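Long-range contacts in 2-oxo-1,2-dihydroquinoline 8-monooxygenase, oxygenase component (Pseudomonas putida, PDB 1Z02), which catalyses the 8-monooxygenation of 2-oxo-1,2-dihydroquinoline as a trimeric oxygenase component that pairs a Rieske [2Fe-2S] cluster with a mononuclear iron: residues A[18-23]-A[384-389]; A[242-247]-A[390-395]. All blocks are in the same frame, centred on the assembly; numbering follows the deposited sequence.

Contact 1 (A[18-23]-A[384-389]); sequences DARANN and DEQLVA
Arg20 and Ala21 both donate hydrogen bonds to carbonyls of 384-389. The straightest is backbone to backbone: Ala21 N gives its hydrogen to Leu387 O at 2.7 Å, with a near-linear N-H...O angle of 170°. The donor stands 46° out of the carbonyl plane, so it comes in from above rather than along a lone pair. Arg20 stretches its chain out from CG to NE and lays the edge of its guanidinium against the end of helix 380-384. There NH1 makes a weak bond to Glu385 O at 2.9 Å, bent to 129°, and also bonds Asp383 O just before the segment. NH2 donates to a water, which in turn gives a weak, long bond to Asp384 OD2. Over one guanidinium face, displaced toward the rim, lies the carbonyl oxygen Asn22 O, 3.3 Å above the plane. Glu385 turns its carboxylate to Tyr376 and to a salt bridge with Arg398 of helix 392-404, while Gln386 OE1 accepts from Ser17 N.

The apolar contacts flank these bonds. Arg20 CD rests against Gln386 CG, and Ala21 CB faces Leu387 CB at 4.3 Å. Asn22 CB meets the Leu387 branch CD1 at 4.0 Å. Leu130 of the second subunit packs on Arg20.

Because Glu385 is the first residue to leave helical geometry, the carbonyls that NH1 approaches lie at a helix C terminus. The guanidinium's positive charge therefore probably offsets the negative end of the helix dipole while helping to hold the N-terminal segment to the loop that follows.

Contact 2 (A[242-247]-A[390-395]); sequences LLPTSD and TDISPI
With a first torsion of 52°, Thr390 places OG1 between its backbone N and carbonyl carbon and turns the methyl CG2 beside N, where it meets strand 241-244. In Ile392, CG1 is anti to N (chi1 176°), and the short branch CG2 is left between N and the carbonyl carbon, where it faces Pro244. On the strand, Leu243 has CG beside its own N (chi1 -49°), which brings CD2 round to the threonine.

These settings produce a small apolar contact of two halves. In the first, the single methyl Thr390 CG2 is shared by three successive residues. It lies 3.8 Å from Leu242 O and also touches Pro244 CD, more loosely. The Leu243 and Thr390 side chains run at a slant to one another, and CD2 to CG2, at 3.9 Å, is where they touch. In the second half, Pro244 CG touches Ile392 CG2 at 4.2 Å, the two side chains passing in opposite directions. Only van der Waals contact joins the segments: the CA atoms of Leu243 and Thr390 stay 6.1 Å apart, and the buried surface is a modest 187 Å². The Leu242 side chain lies about 9 Å from that of the iron-binding residue His221.

Asp391, just before helix 392-404, uses OD1 to bond Val388 N and also NE2 of His86, a cluster-binding residue of the second subunit. Asn125 of that subunit packs on Thr390. Within this chain, strand 241-244 is an outer strand of a three-stranded antiparallel sheet, paired with 271-277 through the backbone of Leu243 and Ala272. Trp271 also packs on Pro244, so the start of helix 392-404 meets strand 241-244 where 271-277 backs it.

From the N terminus, 18-23 comes first, and contact 1 closes a loop of 360 residues onto 384-389. Segment 242-247 falls inside that loop, and its partner 390-395 follows directly after 389; contact 2 therefore closes 142 residues and crosses contact 1 rather than nesting within it. The continuous run 384-395 serves both: its first half leaves helix 380-384 and receives the N-terminal segment, and its second half enters helix 392-404 beside strand 241-244. The contact centres lie about 13 Å apart and the contacts touch, Leu387 CD1 packing on Ile395 CG1 at 3.8 Å. Both also border the second subunit of the trimer.

Contact 1 (A[18-23]-A[384-389])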
ATOM      1  N   ASP A  18     -29.842 -20.040  11.925  1.00 21.12           N
ATOM      2  CA  ASP A  18     -31.104 -19.320  12.069  1.00 22.27           C
ATOM      3  C   ASP A  18     -31.329 -18.912  13.516  1.00 21.22           C
ATOM      4  O   ASP A  18     -32.276 -18.190  13.829  1.00 20.04           O
ATOM      5  CB  ASP A  18     -32.265 -20.210  11.626  1.00 29.12           C
ATOM      6  CG  ASP A  18     -32.273 -20.456  10.133  1.00 33.40           C
ATOM      7  OD1 ASP A  18     -33.006 -19.760   9.412  1.00 38.39           O
ATOM      8  OD2 ASP A  18     -31.539 -21.342   9.664  1.00 39.67           O
ATOM      9  N   ALA A  19     -30.457 -19.380  14.402  1.00 19.68           N
ATOM     10  CA  ALA A  19     -30.570 -19.061  15.822  1.00 18.93           C
ATOM     11  C   ALA A  19     -29.882 -17.748  16.215  1.00 19.19           C
ATOM     12  O   ALA A  19     -29.992 -17.307  17.360  1.00 18.98           O
ATOM     13  CB  ALA A  19     -30.011 -20.197  16.640  1.00 17.66           C
ATOM     14  N   ARG A  20     -29.174 -17.126  15.273  1.00 19.16           N
ATOM     15  CA  ARG A  20     -28.489 -15.871  15.563  1.00 18.09           C
ATOM     16  C   ARG A  20     -29.480 -14.738  15.809  1.00 17.65           C
ATOM     17  O   ARG A  20     -30.595 -14.744  15.286  1.00 19.81           O
ATOM     18  CB  ARG A  20     -27.531 -15.501  14.422  1.00 15.99           C
ATOM     19  CG  ARG A  20     -28.189 -15.193  13.090  1.00 16.09           C
ATOM     20  CD  ARG A  20     -27.136 -14.795  12.068  1.00 14.06           C
ATOM     21  NE  ARG A  20     -27.714 -14.469  10.766  1.00 14.53           N
ATOM     22  CZ  ARG A  20     -27.028 -13.909   9.775  1.00 14.80           C
ATOM     23  NH1 ARG A  20     -25.744 -13.617   9.944  1.00 12.80           N
ATOM     24  NH2 ARG A  20     -27.629 -13.620   8.626  1.00 13.71           N
ATOM     25  N   ALA A  21     -29.061 -13.767  16.608  1.00 16.29           N
ATOM     26  CA  ALA A  21     -29.902 -12.629  16.941  1.00 16.21           C
ATOM     27  C   ALA A  21     -30.122 -11.668  15.782  1.00 17.03           C
ATOM     28  O   ALA A  21     -31.191 -11.062  15.680  1.00 15.79           O
ATOM     29  CB  ALA A  21     -29.315 -11.884  18.133  1.00 14.27           C
ATOM     30  N   ASN A  22     -29.120 -11.519  14.915  1.00 15.29           N
ATOM     31  CA  ASN A  22     -29.245 -10.612  13.783  1.00 15.13           C
ATOM     32  C   ASN A  22     -29.892 -11.248  12.557  1.00 14.73           C
ATOM     33  O   ASN A  22     -29.226 -11.529  11.561  1.00 13.92           O
ATOM     34  CB  ASN A  22     -27.880 -10.007  13.396  1.00 16.18           C
ATOM     35  CG  ASN A  22     -26.840 -11.051  13.018  1.00 15.74           C
ATOM     36  OD1 ASN A  22     -25.973 -10.794  12.180  1.00 16.34           O
ATOM     37  ND2 ASN A  22     -26.903 -12.219  13.645  1.00 11.94           N
ATOM     38  N   ASN A  23     -31.198 -11.476  12.641  1.00 15.23           N
ATOM     39  CA  ASN A  23     -31.951 -12.053  11.534  1.00 15.63           C
ATOM     40  C   ASN A  23     -32.200 -10.964  10.486  1.00 14.49           C
ATOM     41  O   ASN A  23     -31.948  -9.783  10.740  1.00 14.39           O
ATOM     42  CB  ASN A  23     -33.271 -12.630  12.049  1.00 18.22           C
ATOM     43  CG  ASN A  23     -34.061 -11.637  12.897  1.00 18.08           C
ATOM     44  OD1 ASN A  23     -34.702 -12.017  13.876  1.00 23.81           O
ATOM     45  ND2 ASN A  23     -34.025 -10.369  12.520  1.00 20.55           N
ATOM     46  N   ASP A 384     -22.667 -11.426   7.648  1.00 10.08           N
ATOM     47  CA  ASP A 384     -22.377 -12.769   8.164  1.00  9.65           C
ATOM     48  C   ASP A 384     -22.052 -12.932   9.648  1.00 10.10           C
ATOM     49  O   ASP A 384     -21.925 -14.060  10.137  1.00 10.35           O
ATOM     50  CB  ASP A 384     -21.254 -13.405   7.340  1.00 10.09           C
ATOM     51  CG  ASP A 384     -21.662 -13.658   5.899  1.00 11.86           C
ATOM     52  OD1 ASP A 384     -20.812 -14.116   5.102  1.00 14.08           O
ATOM     53  OD2 ASP A 384     -22.837 -13.398   5.562  1.00 13.67           O
ATOM     54  N   GLU A 385     -21.892 -11.829  10.370  1.00  9.38           N
ATOM     55  CA  GLU A 385     -21.617 -11.933  11.797  1.00  9.73           C
ATOM     56  C   GLU A 385     -22.791 -12.714  12.409  1.00 11.23           C
ATOM     57  O   GLU A 385     -23.927 -12.620  11.927  1.00 10.55           O
ATOM     58  CB  GLU A 385     -21.540 -10.534  12.411  1.00 11.30           C
ATOM     59  CG  GLU A 385     -22.870  -9.789  12.404  1.00  9.01           C
ATOM     60  CD  GLU A 385     -22.748  -8.350  12.871  1.00 10.79           C
ATOM     61  OE1 GLU A 385     -21.735  -8.005  13.534  1.00  8.43           O
ATOM     62  OE2 GLU A 385     -23.678  -7.561  12.576  1.00  8.70           O
ATOM     63  N   GLN A 386     -22.531 -13.505  13.446  1.00 10.51           N
ATOM     64  CA  GLN A 386     -23.617 -14.248  14.088  1.00 10.40           C
ATOM     65  C   GLN A 386     -23.759 -13.772  15.524  1.00  9.15           C
ATOM     66  O   GLN A 386     -23.148 -14.318  16.436  1.00  8.66           O
ATOM     67  CB  GLN A 386     -23.351 -15.756  14.020  1.00 11.04           C
ATOM     68  CG  GLN A 386     -23.307 -16.250  12.577  1.00 12.57           C
ATOM     69  CD  GLN A 386     -23.375 -17.754  12.441  1.00 14.26           C
ATOM     70  OE1 GLN A 386     -24.319 -18.392  12.900  1.00 14.63           O
ATOM     71  NE2 GLN A 386     -22.382 -18.326  11.788  1.00 14.40           N
ATOM     72  N   LEU A 387     -24.565 -12.731  15.703  1.00  9.01           N
ATOM     73  CA  LEU A 387     -24.786 -12.139  17.018  1.00  9.24           C
ATOM     74  C   LEU A 387     -25.685 -12.999  17.891  1.00  9.34           C
ATOM     75  O   LEU A 387     -26.448 -13.829  17.390  1.00 10.08           O
ATOM     76  CB  LEU A 387     -25.378 -10.733  16.862  1.00  8.88           C
ATOM     77  CG  LEU A 387     -24.570  -9.801  15.942  1.00 10.05           C
ATOM     78  CD1 LEU A 387     -25.210  -8.407  15.911  1.00 11.65           C
ATOM     79  CD2 LEU A 387     -23.126  -9.736  16.411  1.00 11.94           C
ATOM     80  N   VAL A 388     -25.598 -12.789  19.203  1.00  9.77           N
ATOM     81  CA  VAL A 388     -26.388 -13.564  20.152  1.00 10.73           C
ATOM     82  C   VAL A 388     -27.161 -12.685  21.129  1.00 11.56           C
ATOM     83  O   VAL A 388     -27.193 -11.464  20.989  1.00 10.93           O
ATOM     84  CB  VAL A 388     -25.486 -14.526  20.939  1.00  9.55           C
ATOM     85  CG1 VAL A 388     -24.947 -15.606  20.015  1.00  8.47           C
ATOM     86  CG2 VAL A 388     -24.333 -13.756  21.554  1.00 11.19           C
ATOM     87  N   ALA A 389     -27.767 -13.319  22.128  1.00 12.69           N
ATOM     88  CA  ALA A 389     -28.581 -12.617  23.122  1.00 13.38           C
ATOM     89  C   ALA A 389     -27.929 -11.388  23.737  1.00 13.71           C
ATOM     90  O   ALA A 389     -28.577 -10.351  23.885  1.00 15.36           O
ATOM     91  CB  ALA A 389     -28.998 -13.587  24.231  1.00 14.67           C
TER
HETATM   92  O   HOH W   1     -26.229 -13.050   6.109  1.00 34.01           O

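Contact 2 (A[242-247]-A[390-395])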
ATOM      1  N   LEU A 242     -22.048 -10.770  31.580  1.00 25.40           N
ATOM      2  CA  LEU A 242     -23.269 -10.131  32.061  1.00 26.44           C
ATOM      3  C   LEU A 242     -24.389 -10.426  31.074  1.00 28.48           C
ATOM      4  O   LEU A 242     -24.223 -10.239  29.867  1.00 28.47           O
ATOM      5  CB  LEU A 242     -23.092  -8.612  32.160  1.00 27.05           C
ATOM      6  CG  LEU A 242     -22.465  -8.007  33.421  1.00 28.07           C
ATOM      7  CD1 LEU A 242     -22.397  -6.490  33.267  1.00 27.01           C
ATOM      8  CD2 LEU A 242     -23.303  -8.373  34.640  1.00 27.56           C
ATOM      9  N   LEU A 243     -25.532 -10.872  31.587  1.00 29.82           N
ATOM     10  CA  LEU A 243     -26.667 -11.202  30.730  1.00 31.20           C
ATOM     11  C   LEU A 243     -27.907 -10.375  30.978  1.00 31.82           C
ATOM     12  O   LEU A 243     -28.236 -10.050  32.116  1.00 32.54           O
ATOM     13  CB  LEU A 243     -27.103 -12.647  30.914  1.00 29.63           C
ATOM     14  CG  LEU A 243     -26.180 -13.834  30.891  1.00 30.29           C
ATOM     15  CD1 LEU A 243     -26.996 -15.017  31.373  1.00 27.88           C
ATOM     16  CD2 LEU A 243     -25.627 -14.064  29.509  1.00 32.93           C
ATOM     17  N   PRO A 244     -28.629 -10.037  29.903  1.00 32.61           N
ATOM     18  CA  PRO A 244     -29.852  -9.252  30.054  1.00 33.96           C
ATOM     19  C   PRO A 244     -30.949 -10.219  30.511  1.00 35.56           C
ATOM     20  O   PRO A 244     -31.144 -11.284  29.913  1.00 36.19           O
ATOM     21  CB  PRO A 244     -30.089  -8.714  28.648  1.00 33.44           C
ATOM     22  CG  PRO A 244     -29.548  -9.800  27.774  1.00 31.31           C
ATOM     23  CD  PRO A 244     -28.270 -10.192  28.482  1.00 31.87           C
ATOM     24  N   THR A 245     -31.652  -9.856  31.577  1.00 37.14           N
ATOM     25  CA  THR A 245     -32.705 -10.707  32.116  1.00 38.64           C
ATOM     26  C   THR A 245     -34.080 -10.316  31.610  1.00 40.38           C
ATOM     27  O   THR A 245     -35.023 -11.108  31.654  1.00 39.65           O
ATOM     28  CB  THR A 245     -32.711 -10.654  33.653  1.00 37.20           C
ATOM     29  OG1 THR A 245     -32.979  -9.316  34.094  1.00 37.81           O
ATOM     30  CG2 THR A 245     -31.366 -11.102  34.192  1.00 37.39           C
ATOM     31  N   SER A 246     -34.191  -9.083  31.137  1.00 43.02           N
ATOM     32  CA  SER A 246     -35.456  -8.593  30.624  1.00 46.17           C
ATOM     33  C   SER A 246     -35.277  -7.843  29.323  1.00 47.65           C
ATOM     34  O   SER A 246     -34.163  -7.543  28.899  1.00 48.52           O
ATOM     35  CB  SER A 246     -36.143  -7.684  31.645  1.00 46.52           C
ATOM     36  OG  SER A 246     -35.378  -6.519  31.901  1.00 50.84           O
ATOM     37  N   ASP A 247     -36.405  -7.530  28.710  1.00 49.19           N
ATOM     38  CA  ASP A 247     -36.445  -6.842  27.441  1.00 50.42           C
ATOM     39  C   ASP A 247     -36.031  -5.392  27.553  1.00 49.09           C
ATOM     40  O   ASP A 247     -35.431  -4.840  26.636  1.00 50.39           O
ATOM     41  CB  ASP A 247     -37.860  -6.919  26.889  1.00 55.20           C
ATOM     42  CG  ASP A 247     -37.888  -7.318  25.461  1.00 57.54           C
ATOM     43  OD1 ASP A 247     -38.986  -7.458  24.891  1.00 60.19           O
ATOM     44  OD2 ASP A 247     -36.797  -7.496  24.907  1.00 59.50           O
ATOM     45  N   THR A 390     -26.656 -11.497  24.104  1.00 12.83           N
ATOM     46  CA  THR A 390     -25.954 -10.369  24.716  1.00 14.13           C
ATOM     47  C   THR A 390     -25.731  -9.215  23.740  1.00 13.47           C
ATOM     48  O   THR A 390     -25.422  -8.092  24.145  1.00 13.80           O
ATOM     49  CB  THR A 390     -24.587 -10.799  25.273  1.00 13.65           C
ATOM     50  OG1 THR A 390     -23.852 -11.480  24.254  1.00 16.99           O
ATOM     51  CG2 THR A 390     -24.759 -11.719  26.462  1.00 16.97           C
ATOM     52  N   ASP A 391     -25.889  -9.492  22.453  1.00 13.42           N
ATOM     53  CA  ASP A 391     -25.691  -8.468  21.440  1.00 13.34           C
ATOM     54  C   ASP A 391     -26.884  -7.545  21.302  1.00 14.00           C
ATOM     55  O   ASP A 391     -26.980  -6.770  20.358  1.00 14.01           O
ATOM     56  CB  ASP A 391     -25.342  -9.125  20.106  1.00 10.99           C
ATOM     57  CG  ASP A 391     -23.946  -9.713  20.113  1.00 11.10           C
ATOM     58  OD1 ASP A 391     -23.754 -10.851  19.631  1.00 11.57           O
ATOM     59  OD2 ASP A 391     -23.033  -9.019  20.608  1.00 11.11           O
ATOM     60  N   ILE A 392     -27.802  -7.616  22.257  1.00 15.30           N
ATOM     61  CA  ILE A 392     -28.947  -6.733  22.213  1.00 16.02           C
ATOM     62  C   ILE A 392     -28.447  -5.306  22.428  1.00 16.58           C
ATOM     63  O   ILE A 392     -29.111  -4.333  22.048  1.00 15.51           O
ATOM     64  CB  ILE A 392     -29.974  -7.064  23.308  1.00 16.82           C
ATOM     65  CG1 ILE A 392     -31.097  -6.036  23.258  1.00 17.44           C
ATOM     66  CG2 ILE A 392     -29.313  -7.045  24.676  1.00 15.66           C
ATOM     67  CD1 ILE A 392     -32.440  -6.601  23.416  1.00 20.70           C
ATOM     68  N   SER A 393     -27.277  -5.186  23.049  1.00 17.06           N
ATOM     69  CA  SER A 393     -26.681  -3.882  23.305  1.00 17.61           C
ATOM     70  C   SER A 393     -26.264  -3.220  22.002  1.00 15.55           C
ATOM     71  O   SER A 393     -26.815  -2.186  21.621  1.00 15.96           O
ATOM     72  CB  SER A 393     -25.448  -4.010  24.206  1.00 21.18           C
ATOM     73  OG  SER A 393     -25.797  -4.451  25.496  1.00 26.98           O
ATOM     74  N   PRO A 394     -25.282  -3.808  21.296  1.00 13.90           N
ATOM     75  CA  PRO A 394     -24.870  -3.175  20.043  1.00 13.19           C
ATOM     76  C   PRO A 394     -25.998  -3.028  19.022  1.00 12.37           C
ATOM     77  O   PRO A 394     -26.062  -2.021  18.317  1.00 11.53           O
ATOM     78  CB  PRO A 394     -23.718  -4.068  19.556  1.00 12.06           C
ATOM     79  CG  PRO A 394     -24.027  -5.411  20.162  1.00 12.53           C
ATOM     80  CD  PRO A 394     -24.533  -5.060  21.536  1.00 13.47           C
ATOM     81  N   ILE A 395     -26.887  -4.015  18.942  1.00 12.85           N
ATOM     82  CA  ILE A 395     -27.994  -3.945  17.991  1.00 12.02           C
ATOM     83  C   ILE A 395     -28.881  -2.740  18.304  1.00 12.42           C
ATOM     84  O   ILE A 395     -29.259  -1.982  17.406  1.00 11.35           O
ATOM     85  CB  ILE A 395     -28.830  -5.246  18.012  1.00 14.82           C
ATOM     86  CG1 ILE A 395     -27.979  -6.410  17.484  1.00 14.12           C
ATOM     87  CG2 ILE A 395     -30.102  -5.074  17.182  1.00 11.89           C
ATOM     88  CD1 ILE A 395     -28.657  -7.759  17.541  1.00 15.68           C
TER